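Local coordinates for conserved hypothetical protein, putative anti-sigma factor (Parabacteroides distasonis, PDB 4M0N) that probably acts as an anti-sigma factor of the FecR family, this chain being the part that carries the FecR and FecR C-terminal regions, at residues A[96-108]-A[165-177]. The protein carries 1 engineered substitution. Numbering follows the deposited sequence.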
loop_
_atom_site.group_PDB
_atom_site.type_symbol
_atom_site.label_atom_id
_atom_site.label_comp_id
_atom_site.label_asym_id
_atom_site.label_seq_id
_atom_site.Cartn_x
_atom_site.Cartn_y
_atom_site.Cartn_z
ATOM N N PHE A 96 -9.935 4.738 4.430
ATOM C CA PHE A 96 -9.349 3.429 4.166
ATOM C C PHE A 96 -8.120 3.546 3.300
ATOM O O PHE A 96 -7.975 4.508 2.518
ATOM C CB PHE A 96 -10.362 2.522 3.484
ATOM C CG PHE A 96 -10.924 3.114 2.217
ATOM C CD1 PHE A 96 -11.960 4.037 2.261
ATOM C CD2 PHE A 96 -10.405 2.760 0.991
ATOM C CE1 PHE A 96 -12.441 4.617 1.094
ATOM C CE2 PHE A 96 -10.869 3.363 -0.188
ATOM C CZ PHE A 96 -11.913 4.274 -0.126
ATOM N N ASN A 97 -7.240 2.556 3.470
ATOM C CA ASN A 97 -6.035 2.403 2.666
ATOM C C ASN A 97 -6.202 1.366 1.585
ATOM O O ASN A 97 -6.744 0.300 1.807
ATOM C CB ASN A 97 -4.884 1.926 3.572
ATOM C CG ASN A 97 -3.524 2.207 2.997
ATOM O OD1 ASN A 97 -3.050 3.360 3.016
ATOM N ND2 ASN A 97 -2.833 1.147 2.569
ATOM N N VAL A 98 -5.701 1.687 0.391
ATOM C CA VAL A 98 -5.667 0.743 -0.715
ATOM C C VAL A 98 -4.223 0.666 -1.163
ATOM O O VAL A 98 -3.635 1.656 -1.594
ATOM C CB VAL A 98 -6.518 1.223 -1.898
ATOM C CG1 VAL A 98 -6.481 0.211 -2.990
ATOM C CG2 VAL A 98 -7.959 1.492 -1.465
ATOM N N LYS A 99 -3.660 -0.515 -1.004
ATOM C CA LYS A 99 -2.270 -0.756 -1.410
ATOM C C LYS A 99 -2.328 -1.716 -2.561
ATOM O O LYS A 99 -2.622 -2.917 -2.382
ATOM C CB LYS A 99 -1.448 -1.311 -0.268
ATOM C CG LYS A 99 0.011 -1.429 -0.654
ATOM C CD LYS A 99 0.827 -1.939 0.486
ATOM C CE LYS A 99 2.279 -2.041 0.040
ATOM N NZ LYS A 99 3.072 -2.313 1.259
ATOM N N ALA A 100 -2.031 -1.227 -3.766
ATOM C CA ALA A 100 -2.255 -1.989 -5.013
ATOM C C ALA A 100 -1.210 -1.633 -6.052
ATOM O O ALA A 100 -1.513 -1.216 -7.136
ATOM C CB ALA A 100 -3.669 -1.749 -5.550
ATOM N N TYR A 101 0.038 -1.772 -5.672
ATOM C CA TYR A 101 1.148 -1.526 -6.587
ATOM C C TYR A 101 1.157 -2.663 -7.613
ATOM O O TYR A 101 1.157 -3.868 -7.274
ATOM C CB TYR A 101 2.492 -1.492 -5.852
ATOM C CG TYR A 101 2.704 -0.273 -5.016
ATOM C CD1 TYR A 101 3.151 0.918 -5.577
ATOM C CD2 TYR A 101 2.454 -0.298 -3.657
ATOM C CE1 TYR A 101 3.357 2.051 -4.809
ATOM C CE2 TYR A 101 2.676 0.814 -2.892
ATOM C CZ TYR A 101 3.104 1.983 -3.459
ATOM O OH TYR A 101 3.323 3.069 -2.665
ATOM N N GLN A 102 1.207 -2.271 -8.877
ATOM C CA GLN A 102 1.177 -3.263 -9.951
ATOM C C GLN A 102 2.381 -4.196 -9.944
ATOM O O GLN A 102 2.250 -5.377 -10.349
ATOM C CB GLN A 102 0.936 -2.584 -11.315
ATOM C CG GLN A 102 2.072 -1.745 -11.849
ATOM C CD GLN A 102 1.732 -0.950 -13.130
ATOM O OE1 GLN A 102 0.620 -1.003 -13.698
ATOM N NE2 GLN A 102 2.705 -0.213 -13.584
ATOM N N GLU A 103 3.519 -3.723 -9.429
ATOM C CA GLU A 103 4.722 -4.559 -9.256
ATOM C C GLU A 103 4.772 -5.525 -8.054
ATOM O O GLU A 103 5.736 -6.298 -7.915
ATOM C CB GLU A 103 5.979 -3.675 -9.225
ATOM C CG GLU A 103 6.128 -2.754 -8.026
ATOM C CD GLU A 103 5.620 -1.350 -8.250
ATOM O OE1 GLU A 103 4.674 -1.225 -9.131
ATOM O OE2 GLU A 103 6.186 -0.393 -7.560
ATOM N N ASP A 104 3.771 -5.495 -7.178
ATOM C CA ASP A 104 3.819 -6.257 -5.931
ATOM C C ASP A 104 3.003 -7.541 -6.075
ATOM O O ASP A 104 2.063 -7.611 -6.859
ATOM C CB ASP A 104 3.221 -5.473 -4.762
ATOM C CG ASP A 104 4.112 -4.332 -4.260
ATOM O OD1 ASP A 104 5.170 -4.057 -4.888
ATOM O OD2 ASP A 104 3.727 -3.711 -3.213
ATOM N N GLU A 105 3.356 -8.519 -5.270
ATOM C CA GLU A 105 2.632 -9.782 -5.239
ATOM C C GLU A 105 1.303 -9.635 -4.498
ATOM O O GLU A 105 0.382 -10.400 -4.758
ATOM C CB GLU A 105 3.483 -10.922 -4.645
ATOM C CG GLU A 105 3.832 -10.830 -3.168
ATOM C CD GLU A 105 4.389 -12.131 -2.604
ATOM O OE1 GLU A 105 5.264 -12.745 -3.253
ATOM O OE2 GLU A 105 3.950 -12.538 -1.503
ATOM N N LEU A 106 1.192 -8.663 -3.592
ATOM C CA LEU A 106 -0.024 -8.509 -2.817
ATOM C C LEU A 106 -0.706 -7.180 -3.036
ATOM O O LEU A 106 -0.041 -6.169 -3.298
ATOM C CB LEU A 106 0.257 -8.647 -1.329
ATOM C CG LEU A 106 1.004 -9.880 -0.836
ATOM C CD1 LEU A 106 1.369 -9.751 0.640
ATOM C CD2 LEU A 106 0.130 -11.091 -1.069
ATOM N N MET A 107 -2.035 -7.192 -2.922
ATOM C CA MET A 107 -2.852 -6.007 -2.855
ATOM C C MET A 107 -3.667 -6.082 -1.559
ATOM O O MET A 107 -4.045 -7.155 -1.138
ATOM C CB MET A 107 -3.751 -5.975 -4.081
ATOM C CG MET A 107 -4.765 -4.882 -4.146
ATOM S SD MET A 107 -6.375 -5.303 -3.479
ATOM C CE MET A 107 -7.225 -3.863 -4.128
ATOM N N ALA A 108 -3.836 -4.958 -0.888
ATOM C CA ALA A 108 -4.584 -4.960 0.367
ATOM C C ALA A 108 -5.397 -3.708 0.548
ATOM O O ALA A 108 -4.936 -2.585 0.262
ATOM C CB ALA A 108 -3.673 -5.120 1.568
ATOM N N THR A 165 5.224 -9.811 7.155
ATOM C CA THR A 165 5.292 -9.348 5.796
ATOM C C THR A 165 6.395 -10.091 5.081
ATOM O O THR A 165 7.504 -10.187 5.606
ATOM C CB THR A 165 5.595 -7.838 5.751
ATOM O OG1 THR A 165 4.584 -7.152 6.485
ATOM C CG2 THR A 165 5.622 -7.331 4.334
ATOM N N PRO A 166 6.117 -10.621 3.878
ATOM C CA PRO A 166 7.199 -11.284 3.162
ATOM C C PRO A 166 8.338 -10.318 2.818
ATOM O O PRO A 166 8.070 -9.178 2.445
ATOM C CB PRO A 166 6.523 -11.772 1.880
ATOM C CG PRO A 166 5.081 -11.870 2.227
ATOM C CD PRO A 166 4.831 -10.750 3.174
ATOM N N ILE A 167 9.575 -10.792 2.942
ATOM C CA ILE A 167 10.771 -9.981 2.654
ATOM C C ILE A 167 10.724 -9.362 1.245
ATOM O O ILE A 167 11.105 -8.212 1.073
ATOM C CB ILE A 167 12.091 -10.758 2.941
ATOM C CG1 ILE A 167 13.330 -9.865 2.779
ATOM C CG2 ILE A 167 12.232 -11.989 2.052
ATOM C CD1 ILE A 167 13.376 -8.660 3.688
ATOM N N SER A 168 10.195 -10.080 0.256
ATOM C CA SER A 168 10.120 -9.527 -1.106
ATOM C C SER A 168 9.244 -8.283 -1.134
ATOM O O SER A 168 9.540 -7.309 -1.833
ATOM C CB SER A 168 9.592 -10.568 -2.108
ATOM O OG SER A 168 8.431 -11.227 -1.617
ATOM N N SER A 169 8.153 -8.313 -0.375
ATOM C CA SER A 169 7.264 -7.169 -0.294
ATOM C C SER A 169 7.913 -6.034 0.500
ATOM O O SER A 169 7.830 -4.890 0.107
ATOM C CB SER A 169 5.918 -7.555 0.334
ATOM O OG SER A 169 5.269 -8.542 -0.455
ATOM N N VAL A 170 8.538 -6.363 1.621
ATOM C CA VAL A 170 9.306 -5.383 2.402
ATOM C C VAL A 170 10.272 -4.625 1.490
ATOM O O VAL A 170 10.347 -3.399 1.538
ATOM C CB VAL A 170 10.101 -6.083 3.534
ATOM C CG1 VAL A 170 11.156 -5.165 4.121
ATOM C CG2 VAL A 170 9.147 -6.565 4.626
ATOM N N ILE A 171 11.016 -5.352 0.669
ATOM C CA ILE A 171 12.022 -4.712 -0.166
ATOM C C ILE A 171 11.397 -3.744 -1.161
ATOM O O ILE A 171 11.950 -2.689 -1.428
ATOM C CB ILE A 171 12.901 -5.759 -0.887
ATOM C CG1 ILE A 171 13.819 -6.425 0.140
ATOM C CG2 ILE A 171 13.677 -5.137 -2.029
ATOM C CD1 ILE A 171 14.498 -7.652 -0.411
ATOM N N HIS A 172 10.240 -4.089 -1.711
ATOM C CA HIS A 172 9.565 -3.134 -2.593
ATOM C C HIS A 172 9.152 -1.862 -1.833
ATOM O O HIS A 172 9.355 -0.764 -2.323
ATOM C CB HIS A 172 8.355 -3.789 -3.218
ATOM C CG HIS A 172 8.689 -4.678 -4.369
ATOM N ND1 HIS A 172 7.813 -4.910 -5.409
ATOM C CD2 HIS A 172 9.817 -5.366 -4.662
ATOM C CE1 HIS A 172 8.385 -5.718 -6.289
ATOM N NE2 HIS A 172 9.601 -6.012 -5.858
ATOM N N ASP A 173 8.630 -2.011 -0.619
ATOM C CA ASP A 173 8.298 -0.850 0.211
ATOM C C ASP A 173 9.515 0.017 0.472
ATOM O O ASP A 173 9.449 1.264 0.420
ATOM C CB ASP A 173 7.735 -1.246 1.572
ATOM C CG ASP A 173 6.351 -1.844 1.498
ATOM O OD1 ASP A 173 5.693 -1.735 0.454
ATOM O OD2 ASP A 173 5.924 -2.399 2.529
ATOM N N LEU A 174 10.639 -0.627 0.780
ATOM C CA LEU A 174 11.864 0.128 1.045
ATOM C C LEU A 174 12.364 0.858 -0.188
ATOM O O LEU A 174 12.706 2.063 -0.123
ATOM C CB LEU A 174 12.962 -0.774 1.606
ATOM C CG LEU A 174 12.678 -1.498 2.935
ATOM C CD1 LEU A 174 13.913 -2.285 3.353
ATOM C CD2 LEU A 174 12.234 -0.572 4.047
ATOM N N GLU A 175 12.387 0.165 -1.319
ATOM C CA GLU A 175 12.806 0.809 -2.556
ATOM C C GLU A 175 11.982 2.046 -2.869
ATOM O O GLU A 175 12.508 3.105 -3.246
ATOM C CB GLU A 175 12.703 -0.142 -3.751
ATOM C CG GLU A 175 13.651 -1.307 -3.739
ATOM C CD GLU A 175 13.544 -2.099 -5.022
ATOM O OE1 GLU A 175 12.483 -2.728 -5.232
ATOM O OE2 GLU A 175 14.517 -2.081 -5.792
ATOM N N ARG A 176 10.672 1.933 -2.691
ATOM C CA ARG A 176 9.790 3.044 -2.963
ATOM C C ARG A 176 9.899 4.201 -1.957
ATOM O O ARG A 176 9.864 5.371 -2.335
ATOM C CB ARG A 176 8.352 2.536 -3.004
ATOM C CG ARG A 176 8.089 1.710 -4.235
ATOM C CD ARG A 176 6.598 1.420 -4.385
ATOM N NE ARG A 176 6.135 0.506 -3.355
ATOM C CZ ARG A 176 5.857 -0.787 -3.534
ATOM N NH1 ARG A 176 5.991 -1.360 -4.706
ATOM N NH2 ARG A 176 5.459 -1.524 -2.498
ATOM N N MET A 177 10.030 3.855 -0.685
ATOM C CA MET A 177 10.159 4.865 0.368
ATOM C C MET A 177 11.429 5.659 0.254
ATOM O O MET A 177 11.388 6.882 0.390
ATOM C CB MET A 177 10.138 4.234 1.762
ATOM C CG MET A 177 10.388 5.245 2.889
ATOM S SD MET A 177 9.901 4.601 4.509
ATOM C CE MET A 177 8.095 4.617 4.470
HETATM O O HOH W 1 5.293 1.678 -0.868
HETATM O O HOH W 2 3.417 -7.676 -1.938
#
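The guanidinium of Arg-176 lies flat over one face of the Tyr-101 ring. The planes are 4° apart, and Arg-176 CZ sits 3.5 Å from the ring centroid, a stacked cation-pi contact. A bend at chi3 (-69°) turns the arginine onto the ring, and its CD adds a CH-pi contact. The Tyr-101 hydroxyl bonds to Ala-45 O. Arg-176 also grips Asp-104 end-on. Arg-176 NH1 reaches Asp-104 OD1 at 2.8 Å, nearly straight. Arg-176 NH2 reaches Asp-104 OD2 at 2.9 Å. NH1 has a second acceptor, Glu-103 OE2, met from above the carboxylate plane at 3.0 Å. His-172 ND1 donates to Asp-104 OD1 at 2.8 Å, from the opposite face of the carboxylate to NH1. Nearly one turn before Arg-176 in the same helix, Asp-173 OD1 accepts from Arg-176 NH2 and from the extended Lys-99, whose NZ lies 2.8 Å away. A lysine here would lose the flat stack and the paired grip, and would probably leave Asp-104 OD2 without its mate. The network joins the turn between strands 94-100 and 106-111 to helix 167-178, linking the FecR and FecR C-terminal regions. Its charges alternate, so the carboxylates probably offset the 4.5 Å approach of Lys-99 NZ to Arg-176 NH2.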